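Local coordinates for acetolactate synthase isozyme 1 large subunit (Escherichia coli, PDB 6LPI), which belongs to the thiamine diphosphate-dependent enzyme family and binds thiamine diphosphate, a magnesium ion and flavin-adenine dinucleotide, at residues H137-R142 with V166-P171; G75-C80 with D153-A158; E234-P239 with Q341-W346; A210-V215 with E275-I280. All blocks are in the same frame, centred on the assembly; numbering follows the deposited sequence.

The four contacts form two pairs in two domains of the chain. Contacts 1 and 2 belong to the N-terminal sheet, with centres about 13 Å apart; helix 147-159, which supplies one side of contact 2, also joins the two strands of contact 1. Contacts 3 and 4, centres about 10 Å apart, lie at the central domain, where strand 214-218 of contact 4 is followed in the chain by helix 226-235 of contact 3, and Trp346 meets Pro214. Between the pairs the centres are about 38 to 50 Å apart, and nothing touches. Within each pair the segments alternate along the chain, and both members of the first pair precede those of the second, consistent with successive alpha/beta domains, each with its own parallel sheet.

Contact 1. Residues H137-R142 with V166-P171; sequences HNYLVR and VWIDIP
From His137 to Leu140 the chain runs beside Val166 to Asp169 as parallel strands, their axes 4.6 Å apart and 4° from perfect alignment. Four backbone bonds hold the pair: Trp167 N to His137 O, Tyr139 N to Trp167 O, Asp169 N to Tyr139 O and, past the strand end, Val141 N to Asp169 O. The alternate residues Val166, Ile168 and Ile170 turn their backbone bonds to strand 105-111 instead.

On one face of the sheet, with CG anti to the carbonyl carbon (chi1 -63°), the Tyr139 ring lies beside Ile168, whose CG1 is 4.1 Å from Tyr139 CD1, and slants back past Val166, with CE1 3.7 Å from Val166 CG1. The two strands are the ends of a beta-alpha-beta unit at the margin of a parallel sheet, and the connecting helix 147-159 rests on this face, where Tyr139 is long enough to reach Asp153 and Ile157. Branched residues such as Val166 and Ile168 suit strands facing a helix. Beyond the strand end Val141 turns toward the partner strand, its CG2 4.0 Å from Ile168 CG2.

The other face is more polar. Asn138 and Trp167 meet through their CB atoms, 4.0 Å apart, while the Asn138 amide bonds to Ser131 and to a side chain of another protein's chain. Leu140 lies beside Asp169, its CD1 3.9 Å from Asp169 OD1, and that oxygen is weakly bonded by Gln111.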
# COMPACT_ATOMS: atom_id res chain seq x y z
N HIS B 137 -10.42 8.94 2.44
CA HIS B 137 -11.62 9.72 2.73
C HIS B 137 -12.84 8.89 2.30
O HIS B 137 -12.69 7.91 1.56
CB HIS B 137 -11.61 11.07 2.01
CG HIS B 137 -12.67 12.01 2.47
ND1 HIS B 137 -13.08 12.09 3.79
CD2 HIS B 137 -13.41 12.92 1.79
CE1 HIS B 137 -14.01 13.02 3.90
NE2 HIS B 137 -14.23 13.54 2.71
N ASN B 138 -14.03 9.27 2.77
CA ASN B 138 -15.20 8.47 2.42
C ASN B 138 -16.43 9.37 2.32
O ASN B 138 -16.39 10.54 2.71
CB ASN B 138 -15.43 7.34 3.43
CG ASN B 138 -15.84 7.86 4.79
OD1 ASN B 138 -15.64 9.03 5.10
ND2 ASN B 138 -16.42 6.99 5.61
N TYR B 139 -17.52 8.84 1.76
CA TYR B 139 -18.71 9.66 1.52
C TYR B 139 -19.98 8.86 1.75
O TYR B 139 -20.04 7.66 1.48
CB TYR B 139 -18.79 10.21 0.10
CG TYR B 139 -17.68 11.14 -0.28
CD1 TYR B 139 -16.56 10.65 -0.98
CD2 TYR B 139 -17.73 12.49 0.04
CE1 TYR B 139 -15.52 11.49 -1.35
CE2 TYR B 139 -16.68 13.35 -0.34
CZ TYR B 139 -15.58 12.83 -1.02
OH TYR B 139 -14.53 13.64 -1.40
N LEU B 140 -21.01 9.56 2.23
CA LEU B 140 -22.38 9.08 2.17
C LEU B 140 -23.19 10.11 1.41
O LEU B 140 -23.54 11.16 1.97
CB LEU B 140 -22.98 8.85 3.56
CG LEU B 140 -24.49 8.53 3.50
CD1 LEU B 140 -24.75 7.11 3.00
CD2 LEU B 140 -25.19 8.74 4.80
N VAL B 141 -23.55 9.78 0.17
CA VAL B 141 -24.27 10.69 -0.73
C VAL B 141 -25.72 10.72 -0.27
O VAL B 141 -26.46 9.75 -0.44
CB VAL B 141 -24.18 10.23 -2.18
CG1 VAL B 141 -24.82 11.28 -3.10
CG2 VAL B 141 -22.75 9.98 -2.55
N ARG B 142 -26.17 11.87 0.24
CA ARG B 142 -27.50 11.87 0.84
C ARG B 142 -28.54 12.38 -0.17
O ARG B 142 -29.72 12.02 -0.04
CB ARG B 142 -27.57 12.75 2.11
CG ARG B 142 -26.36 12.85 3.12
CD ARG B 142 -26.56 13.30 4.57
NE ARG B 142 -25.71 12.84 5.65
CZ ARG B 142 -26.02 12.01 6.63
NH1 ARG B 142 -25.11 11.81 7.60
NH2 ARG B 142 -27.11 11.25 6.59
N VAL B 166 -10.73 5.67 -1.47
CA VAL B 166 -11.88 6.47 -1.10
C VAL B 166 -13.11 5.61 -1.28
O VAL B 166 -13.26 4.91 -2.29
CB VAL B 166 -11.99 7.77 -1.92
CG1 VAL B 166 -13.10 8.64 -1.34
CG2 VAL B 166 -10.68 8.51 -1.91
N TRP B 167 -14.00 5.67 -0.30
CA TRP B 167 -15.19 4.85 -0.27
C TRP B 167 -16.39 5.76 -0.49
O TRP B 167 -16.59 6.73 0.25
CB TRP B 167 -15.28 4.12 1.07
CG TRP B 167 -16.28 3.04 1.11
CD1 TRP B 167 -17.52 3.05 0.54
CD2 TRP B 167 -16.15 1.78 1.77
NE1 TRP B 167 -18.17 1.86 0.79
CE2 TRP B 167 -17.35 1.07 1.54
CE3 TRP B 167 -15.14 1.18 2.54
CZ2 TRP B 167 -17.56 -0.21 2.04
CZ3 TRP B 167 -15.36 -0.10 3.04
CH2 TRP B 167 -16.56 -0.78 2.79
N ILE B 168 -17.19 5.45 -1.51
CA ILE B 168 -18.39 6.21 -1.80
C ILE B 168 -19.58 5.28 -1.59
O ILE B 168 -19.76 4.31 -2.35
CB ILE B 168 -18.37 6.80 -3.23
CG1 ILE B 168 -17.00 7.45 -3.51
CG2 ILE B 168 -19.47 7.85 -3.41
CD1 ILE B 168 -16.69 7.61 -4.97
N ASP B 169 -20.41 5.61 -0.60
CA ASP B 169 -21.64 4.89 -0.30
C ASP B 169 -22.83 5.67 -0.90
O ASP B 169 -23.05 6.83 -0.56
CB ASP B 169 -21.79 4.72 1.21
CG ASP B 169 -22.65 3.54 1.59
OD1 ASP B 169 -23.23 3.58 2.69
OD2 ASP B 169 -22.72 2.57 0.82
N ILE B 170 -23.59 5.03 -1.78
CA ILE B 170 -24.63 5.74 -2.52
C ILE B 170 -25.98 5.07 -2.30
O ILE B 170 -26.20 3.92 -2.74
CB ILE B 170 -24.32 5.81 -4.02
CG1 ILE B 170 -22.88 6.24 -4.26
CG2 ILE B 170 -25.22 6.82 -4.71
CD1 ILE B 170 -22.41 5.98 -5.68
N PRO B 171 -26.90 5.73 -1.59
CA PRO B 171 -28.22 5.15 -1.37
C PRO B 171 -28.95 4.87 -2.67
O PRO B 171 -28.87 5.64 -3.64
CB PRO B 171 -28.94 6.21 -0.54
CG PRO B 171 -27.85 6.89 0.19
CD PRO B 171 -26.67 6.90 -0.73

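Contact 2. Residues G75-C80 with D153-A158; sequences GKPAVC and DAFRIA
Pro77 and Ala158 mark the nearest approach of the two backbones, their CA atoms 6.7 Å apart where the loop entering strand 78-82 passes the end of helix 147-159. No hydrogen bond crosses here; the contact is made of side chains, and most of it falls to Phe155.

The phenyl ring reaches out from the helix to two residues that follow closely on one another in the chain. Pro77 CG comes within 3.8 Å of Phe155 CD2, the pyrrolidine set at a slant to the ring, whereas the Val79 and Phe155 side chains cross at about a right angle. The CG2 branch of Val79, anti to the carbonyl carbon, is the one that reaches the ring, 3.9 Å from Phe155 CZ at its far end. Proline suits the loop because it is rigid and apolar, valine because its branching fits an extended strand, and phenylalanine because its length spans the gap from helix to strand. Lys76 NZ approaches the ring edge, near its plane, at 4.4 Å from Phe155 CD2. About one turn on from Phe155, Ala158 is small enough for its CB to sit 4.5 Å from Pro77 CB.

Ile106 of strand 105-111 touches Pro77, Val79, Phe155 and Ala158 alike, placing the contact against the parallel sheet; Ala154 and Ala158 rest on strand 166-171, while Phe155 extends to the loop residues Gln26, Ile28 and Ala188.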
# COMPACT_ATOMS: atom_id res chain seq x y z
N GLY B 75 -0.80 2.79 -12.07
CA GLY B 75 -0.58 4.09 -11.45
C GLY B 75 -1.80 4.98 -11.32
O GLY B 75 -1.64 6.13 -10.91
N LYS B 76 -2.99 4.49 -11.68
CA LYS B 76 -4.29 5.20 -11.65
C LYS B 76 -5.33 4.49 -10.75
O LYS B 76 -5.19 3.30 -10.48
CB LYS B 76 -4.81 5.37 -13.10
CG LYS B 76 -5.97 6.38 -13.26
CD LYS B 76 -5.81 7.44 -14.38
CE LYS B 76 -6.57 8.77 -14.03
NZ LYS B 76 -8.01 8.62 -13.61
N PRO B 77 -6.31 5.20 -10.18
CA PRO B 77 -7.34 4.48 -9.39
C PRO B 77 -8.13 3.43 -10.16
O PRO B 77 -8.50 3.61 -11.33
CB PRO B 77 -8.27 5.60 -8.92
CG PRO B 77 -7.89 6.82 -9.68
CD PRO B 77 -6.45 6.66 -10.06
N ALA B 78 -8.36 2.30 -9.50
CA ALA B 78 -9.22 1.21 -9.96
C ALA B 78 -10.45 1.15 -9.07
O ALA B 78 -10.41 1.60 -7.93
CB ALA B 78 -8.46 -0.11 -9.96
N VAL B 79 -11.55 0.62 -9.59
CA VAL B 79 -12.87 0.72 -8.97
C VAL B 79 -13.42 -0.66 -8.65
O VAL B 79 -13.43 -1.54 -9.51
CB VAL B 79 -13.84 1.50 -9.87
CG1 VAL B 79 -15.26 1.45 -9.32
CG2 VAL B 79 -13.35 2.95 -10.03
N CYS B 80 -13.95 -0.83 -7.43
CA CYS B 80 -14.67 -2.05 -7.06
C CYS B 80 -16.05 -1.70 -6.51
O CYS B 80 -16.27 -0.60 -6.02
CB CYS B 80 -13.90 -2.88 -6.04
SG CYS B 80 -13.22 -1.94 -4.70
N ASP B 153 -14.33 14.71 -6.55
CA ASP B 153 -13.36 14.84 -5.48
C ASP B 153 -12.80 13.49 -5.06
O ASP B 153 -11.60 13.39 -4.81
CB ASP B 153 -13.94 15.61 -4.30
CG ASP B 153 -14.31 17.02 -4.68
OD1 ASP B 153 -13.52 17.66 -5.42
OD2 ASP B 153 -15.33 17.53 -4.19
N ALA B 154 -13.63 12.43 -5.09
CA ALA B 154 -13.11 11.12 -4.72
C ALA B 154 -11.91 10.75 -5.60
O ALA B 154 -10.81 10.47 -5.10
CB ALA B 154 -14.21 10.06 -4.82
N PHE B 155 -12.08 10.87 -6.92
CA PHE B 155 -11.00 10.53 -7.83
C PHE B 155 -9.81 11.47 -7.68
O PHE B 155 -8.67 11.06 -7.91
CB PHE B 155 -11.48 10.54 -9.28
CG PHE B 155 -11.98 9.22 -9.76
CD1 PHE B 155 -13.21 8.74 -9.36
CD2 PHE B 155 -11.18 8.44 -10.59
CE1 PHE B 155 -13.65 7.52 -9.79
CE2 PHE B 155 -11.62 7.22 -11.03
CZ PHE B 155 -12.86 6.76 -10.63
N ARG B 156 -10.04 12.73 -7.30
CA ARG B 156 -8.89 13.57 -7.00
C ARG B 156 -8.20 13.05 -5.75
O ARG B 156 -6.99 12.76 -5.76
CB ARG B 156 -9.34 15.03 -6.84
CG ARG B 156 -8.23 16.03 -6.52
CD ARG B 156 -8.76 17.44 -6.20
NE ARG B 156 -9.67 17.45 -5.06
CZ ARG B 156 -9.31 17.59 -3.77
NH1 ARG B 156 -8.03 17.72 -3.44
NH2 ARG B 156 -10.24 17.59 -2.82
N ILE B 157 -8.97 12.82 -4.69
CA ILE B 157 -8.39 12.45 -3.40
C ILE B 157 -7.65 11.13 -3.50
O ILE B 157 -6.55 10.98 -2.97
CB ILE B 157 -9.51 12.37 -2.34
CG1 ILE B 157 -10.16 13.73 -2.12
CG2 ILE B 157 -9.00 11.72 -1.09
CD1 ILE B 157 -11.47 13.64 -1.37
N ALA B 158 -8.21 10.16 -4.21
CA ALA B 158 -7.57 8.86 -4.30
C ALA B 158 -6.19 8.94 -4.94
O ALA B 158 -5.33 8.09 -4.65
CB ALA B 158 -8.47 7.91 -5.06

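Contact 3. Residues E234-P239 with Q341-W346; sequences EKAQLP and QPRAEW
Two residues with left-handed backbone conformations mark this contact, Gln237 just beyond the end of one helix and Arg343 just before the start of another, and the side chain of Arg343 is hydrogen-bonded to the carbonyl of Ala236 at that first helix end. Arg343 NE lies 2.9 Å from Ala236 O, with an angle of 163° at the hydrogen; the oxygen is met in its carbonyl plane and lies at the edge of the guanidinium, nearly in its plane. A bend at chi2 (-113°) turns the arginine chain toward this oxygen. Carbonyls at a helix C-terminus carry partial negative charge, so a guanidinium is probably well suited here. Its NH2 goes on to Ile208 O, and Gln341 NE2, itself bonded to Asn209 O, lies above one face, offset toward the rim.

Apolar atoms pack around the group: Leu238 CD2 is 4.0 Å from Arg343 NH2, and Ala236 CB 3.8 Å from the same nitrogen. Gln237 lies against the loop, its CB 3.4 Å from Gln341 O, while its amide folds back on its own helix, NE2 bonding to Glu234 O at 3.0 Å in the plane of that carbonyl and on a lone pair. At the other end the apolar ring of Pro239 packs obliquely on the broad indole of Trp346, with CG 3.9 Å from Trp346 CE2; the indole N-H can still be given to Pro214 O.

Gln237, with positive phi and a weak N-H bond to Glu234 O, is the C-prime residue of a Schellman motif, Leu238 N closing the longer bond back into the last turn; the motif ends helix 226-235 ahead of strand 240-242 in the central alpha/beta domain.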
# COMPACT_ATOMS: atom_id res chain seq x y z
N GLU B 234 23.50 6.46 -9.45
CA GLU B 234 24.71 6.19 -10.19
C GLU B 234 25.65 7.38 -10.23
O GLU B 234 26.87 7.20 -10.14
CB GLU B 234 24.36 5.77 -11.61
CG GLU B 234 23.74 4.38 -11.63
CD GLU B 234 23.16 4.04 -12.96
OE1 GLU B 234 22.63 2.93 -13.11
OE2 GLU B 234 23.17 4.92 -13.84
N LYS B 235 25.11 8.60 -10.31
CA LYS B 235 25.95 9.79 -10.35
C LYS B 235 26.78 9.90 -9.08
O LYS B 235 28.01 9.89 -9.13
CB LYS B 235 25.08 11.03 -10.53
CG LYS B 235 25.77 12.38 -10.48
CD LYS B 235 25.07 13.31 -11.43
CE LYS B 235 25.16 14.74 -11.01
NZ LYS B 235 26.28 15.53 -11.58
N ALA B 236 26.11 10.00 -7.93
CA ALA B 236 26.80 10.10 -6.65
C ALA B 236 27.37 8.77 -6.19
O ALA B 236 28.06 8.74 -5.16
CB ALA B 236 25.85 10.66 -5.58
N GLN B 237 27.10 7.70 -6.93
CA GLN B 237 27.56 6.35 -6.61
C GLN B 237 27.19 5.95 -5.18
O GLN B 237 28.02 5.55 -4.35
CB GLN B 237 29.07 6.26 -6.85
CG GLN B 237 29.36 6.24 -8.30
CD GLN B 237 29.28 4.84 -8.85
OE1 GLN B 237 29.97 3.93 -8.39
NE2 GLN B 237 28.37 4.65 -9.79
N LEU B 238 25.92 5.99 -4.93
CA LEU B 238 25.36 5.72 -3.61
C LEU B 238 25.03 4.25 -3.49
O LEU B 238 24.36 3.69 -4.37
CB LEU B 238 24.10 6.53 -3.42
CG LEU B 238 24.33 8.02 -3.63
CD1 LEU B 238 23.06 8.79 -3.36
CD2 LEU B 238 25.50 8.52 -2.78
N PRO B 239 25.51 3.57 -2.45
CA PRO B 239 24.89 2.29 -2.10
C PRO B 239 23.41 2.51 -1.85
O PRO B 239 23.02 3.42 -1.11
CB PRO B 239 25.64 1.88 -0.82
CG PRO B 239 27.00 2.49 -1.00
CD PRO B 239 26.81 3.76 -1.80
N GLN B 341 31.13 11.61 -7.42
CA GLN B 341 32.22 11.05 -6.62
C GLN B 341 32.34 9.54 -6.79
O GLN B 341 31.33 8.82 -6.75
CB GLN B 341 32.03 11.36 -5.14
CG GLN B 341 31.56 12.74 -4.82
CD GLN B 341 31.57 13.01 -3.32
OE1 GLN B 341 32.41 12.48 -2.60
NE2 GLN B 341 30.64 13.84 -2.85
N PRO B 342 33.55 9.03 -6.94
CA PRO B 342 33.72 7.58 -7.06
C PRO B 342 33.38 6.82 -5.77
O PRO B 342 33.08 5.62 -5.81
CB PRO B 342 35.21 7.43 -7.38
CG PRO B 342 35.57 8.71 -8.06
CD PRO B 342 34.73 9.77 -7.41
N ARG B 343 33.46 7.51 -4.63
CA ARG B 343 33.29 6.93 -3.30
C ARG B 343 34.02 5.60 -3.18
O ARG B 343 33.45 4.60 -2.72
CB ARG B 343 31.86 6.77 -2.77
CG ARG B 343 30.88 7.77 -3.36
CD ARG B 343 30.40 8.74 -2.29
NE ARG B 343 29.40 9.67 -2.80
CZ ARG B 343 28.97 10.73 -2.12
NH1 ARG B 343 29.46 10.98 -0.92
NH2 ARG B 343 28.06 11.54 -2.64
N ALA B 344 35.29 5.57 -3.60
CA ALA B 344 36.00 4.30 -3.75
C ALA B 344 36.15 3.57 -2.42
O ALA B 344 35.78 2.39 -2.31
CB ALA B 344 37.37 4.55 -4.38
N GLU B 345 36.64 4.27 -1.38
CA GLU B 345 36.90 3.61 -0.10
C GLU B 345 35.61 3.12 0.55
O GLU B 345 35.59 2.05 1.17
CB GLU B 345 37.68 4.54 0.83
CG GLU B 345 39.12 4.08 0.98
CD GLU B 345 39.92 4.89 1.98
OE1 GLU B 345 39.86 6.13 1.92
OE2 GLU B 345 40.63 4.29 2.80
N TRP B 346 34.54 3.90 0.42
CA TRP B 346 33.28 3.46 1.00
C TRP B 346 32.80 2.20 0.29
O TRP B 346 32.38 1.24 0.95
CB TRP B 346 32.27 4.61 0.92
CG TRP B 346 30.78 4.40 1.23
CD1 TRP B 346 29.74 4.90 0.50
CD2 TRP B 346 30.19 3.68 2.32
NE1 TRP B 346 28.54 4.57 1.09
CE2 TRP B 346 28.79 3.80 2.20
CE3 TRP B 346 30.71 2.93 3.39
CZ2 TRP B 346 27.90 3.21 3.10
CZ3 TRP B 346 29.83 2.36 4.28
CH2 TRP B 346 28.44 2.50 4.13

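Contact 4. Residues A210-V215 with E275-I280; sequences AAKRPV and EADLLI
Two flat groups lie at the loop end of this contact, the carboxylate of Asp277 and the guanidinium of Arg213, whose edge faces Glu275 O. The loop leads into the Rossmann-like parallel sheet of the central domain, where strands 214-218 and 278-282 are neighbours. Arg213 NE bonds to the Glu275 carbonyl, though the modelled length is too short to trust, and NH2 adds a weak bond. The carboxylate serves two successive backbone N-H groups: Lys212 N meets the syn lone pair of Asp277 OD2 at 2.8 Å, whereas Arg213 N comes to Asp277 OD1 from above the plane, 48° out of it, at 2.9 Å. Chi1 of 67° puts the Asp277 carboxylate between its backbone N and carbonyl carbon, turned to the loop.

Aspartate suits the site, being short and having two acceptors for adjacent amides. Asp277 N in turn gives to Arg213 O, and the sheet continues with Val215 N to Leu278 O and Ile280 N to Val215 O. Helix 344-354 packs on the Arg213 side chain through Trp346 and Leu349. Val215 is branched, as strand residues commonly are, and its two methyls divide their contacts: CG1 is 3.7 Å from Ala276 CB and CG2 3.8 Å from Leu279 CB.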
# COMPACT_ATOMS: atom_id res chain seq x y z
N ALA B 210 29.29 16.11 0.89
CA ALA B 210 30.29 16.09 1.95
C ALA B 210 30.28 14.82 2.78
O ALA B 210 31.08 14.71 3.71
CB ALA B 210 30.09 17.31 2.87
N ALA B 211 29.43 13.86 2.46
CA ALA B 211 29.26 12.68 3.31
C ALA B 211 30.32 11.63 2.99
O ALA B 211 30.63 11.39 1.82
CB ALA B 211 27.86 12.11 3.13
N LYS B 212 30.90 11.03 4.04
CA LYS B 212 31.89 9.97 3.81
C LYS B 212 31.23 8.66 3.39
O LYS B 212 31.74 7.97 2.49
CB LYS B 212 32.74 9.70 5.07
CG LYS B 212 33.23 10.91 5.90
CD LYS B 212 33.95 10.51 7.26
CE LYS B 212 33.01 10.52 8.53
NZ LYS B 212 33.70 10.35 9.88
N ARG B 213 30.08 8.32 3.96
CA ARG B 213 29.47 6.99 3.79
C ARG B 213 27.95 7.10 3.65
O ARG B 213 27.20 6.66 4.53
CB ARG B 213 29.85 6.06 4.95
CG ARG B 213 31.34 5.96 5.23
CD ARG B 213 31.66 4.83 6.22
NE ARG B 213 31.14 5.10 7.56
CZ ARG B 213 31.75 5.85 8.47
NH1 ARG B 213 32.92 6.41 8.19
NH2 ARG B 213 31.19 6.05 9.66
N PRO B 214 27.46 7.65 2.55
CA PRO B 214 26.02 7.77 2.39
C PRO B 214 25.39 6.49 1.85
O PRO B 214 26.02 5.70 1.13
CB PRO B 214 25.88 8.90 1.37
CG PRO B 214 27.07 8.70 0.48
CD PRO B 214 28.19 8.15 1.37
N VAL B 215 24.13 6.30 2.21
CA VAL B 215 23.31 5.25 1.63
C VAL B 215 22.00 5.89 1.22
O VAL B 215 21.53 6.85 1.84
CB VAL B 215 23.05 4.05 2.56
CG1 VAL B 215 24.30 3.64 3.31
CG2 VAL B 215 21.88 4.32 3.46
N GLU B 275 27.04 1.58 9.45
CA GLU B 275 28.24 2.33 9.12
C GLU B 275 27.94 3.66 8.43
O GLU B 275 28.85 4.48 8.29
CB GLU B 275 29.15 1.49 8.19
CG GLU B 275 29.48 0.09 8.65
CD GLU B 275 30.50 0.04 9.77
OE1 GLU B 275 30.69 -1.05 10.34
OE2 GLU B 275 31.16 1.07 10.02
N ALA B 276 26.70 3.89 8.00
CA ALA B 276 26.40 5.12 7.28
C ALA B 276 26.52 6.36 8.17
O ALA B 276 26.14 6.34 9.35
CB ALA B 276 24.99 5.05 6.70
N ASP B 277 27.07 7.44 7.60
CA ASP B 277 27.06 8.75 8.25
C ASP B 277 25.99 9.70 7.71
O ASP B 277 25.77 10.76 8.30
CB ASP B 277 28.44 9.43 8.16
CG ASP B 277 28.84 9.83 6.73
OD1 ASP B 277 28.15 9.46 5.76
OD2 ASP B 277 29.88 10.53 6.58
N LEU B 278 25.31 9.34 6.62
CA LEU B 278 24.16 10.08 6.13
C LEU B 278 23.28 9.16 5.32
O LEU B 278 23.78 8.43 4.46
CB LEU B 278 24.59 11.25 5.24
CG LEU B 278 23.48 11.89 4.43
CD1 LEU B 278 22.79 12.98 5.26
CD2 LEU B 278 24.05 12.42 3.14
N LEU B 279 21.98 9.14 5.59
CA LEU B 279 21.07 8.37 4.76
C LEU B 279 20.06 9.30 4.12
O LEU B 279 19.55 10.23 4.76
CB LEU B 279 20.40 7.18 5.47
CG LEU B 279 19.77 6.97 6.81
CD1 LEU B 279 18.40 7.47 6.71
CD2 LEU B 279 19.75 5.49 7.07
N ILE B 280 19.87 9.10 2.82
CA ILE B 280 18.95 9.84 1.97
C ILE B 280 17.69 9.01 1.81
O ILE B 280 17.70 7.97 1.15
CB ILE B 280 19.56 10.14 0.60
CG1 ILE B 280 21.00 10.65 0.72
CG2 ILE B 280 18.63 11.01 -0.21
CD1 ILE B 280 22.03 9.63 0.35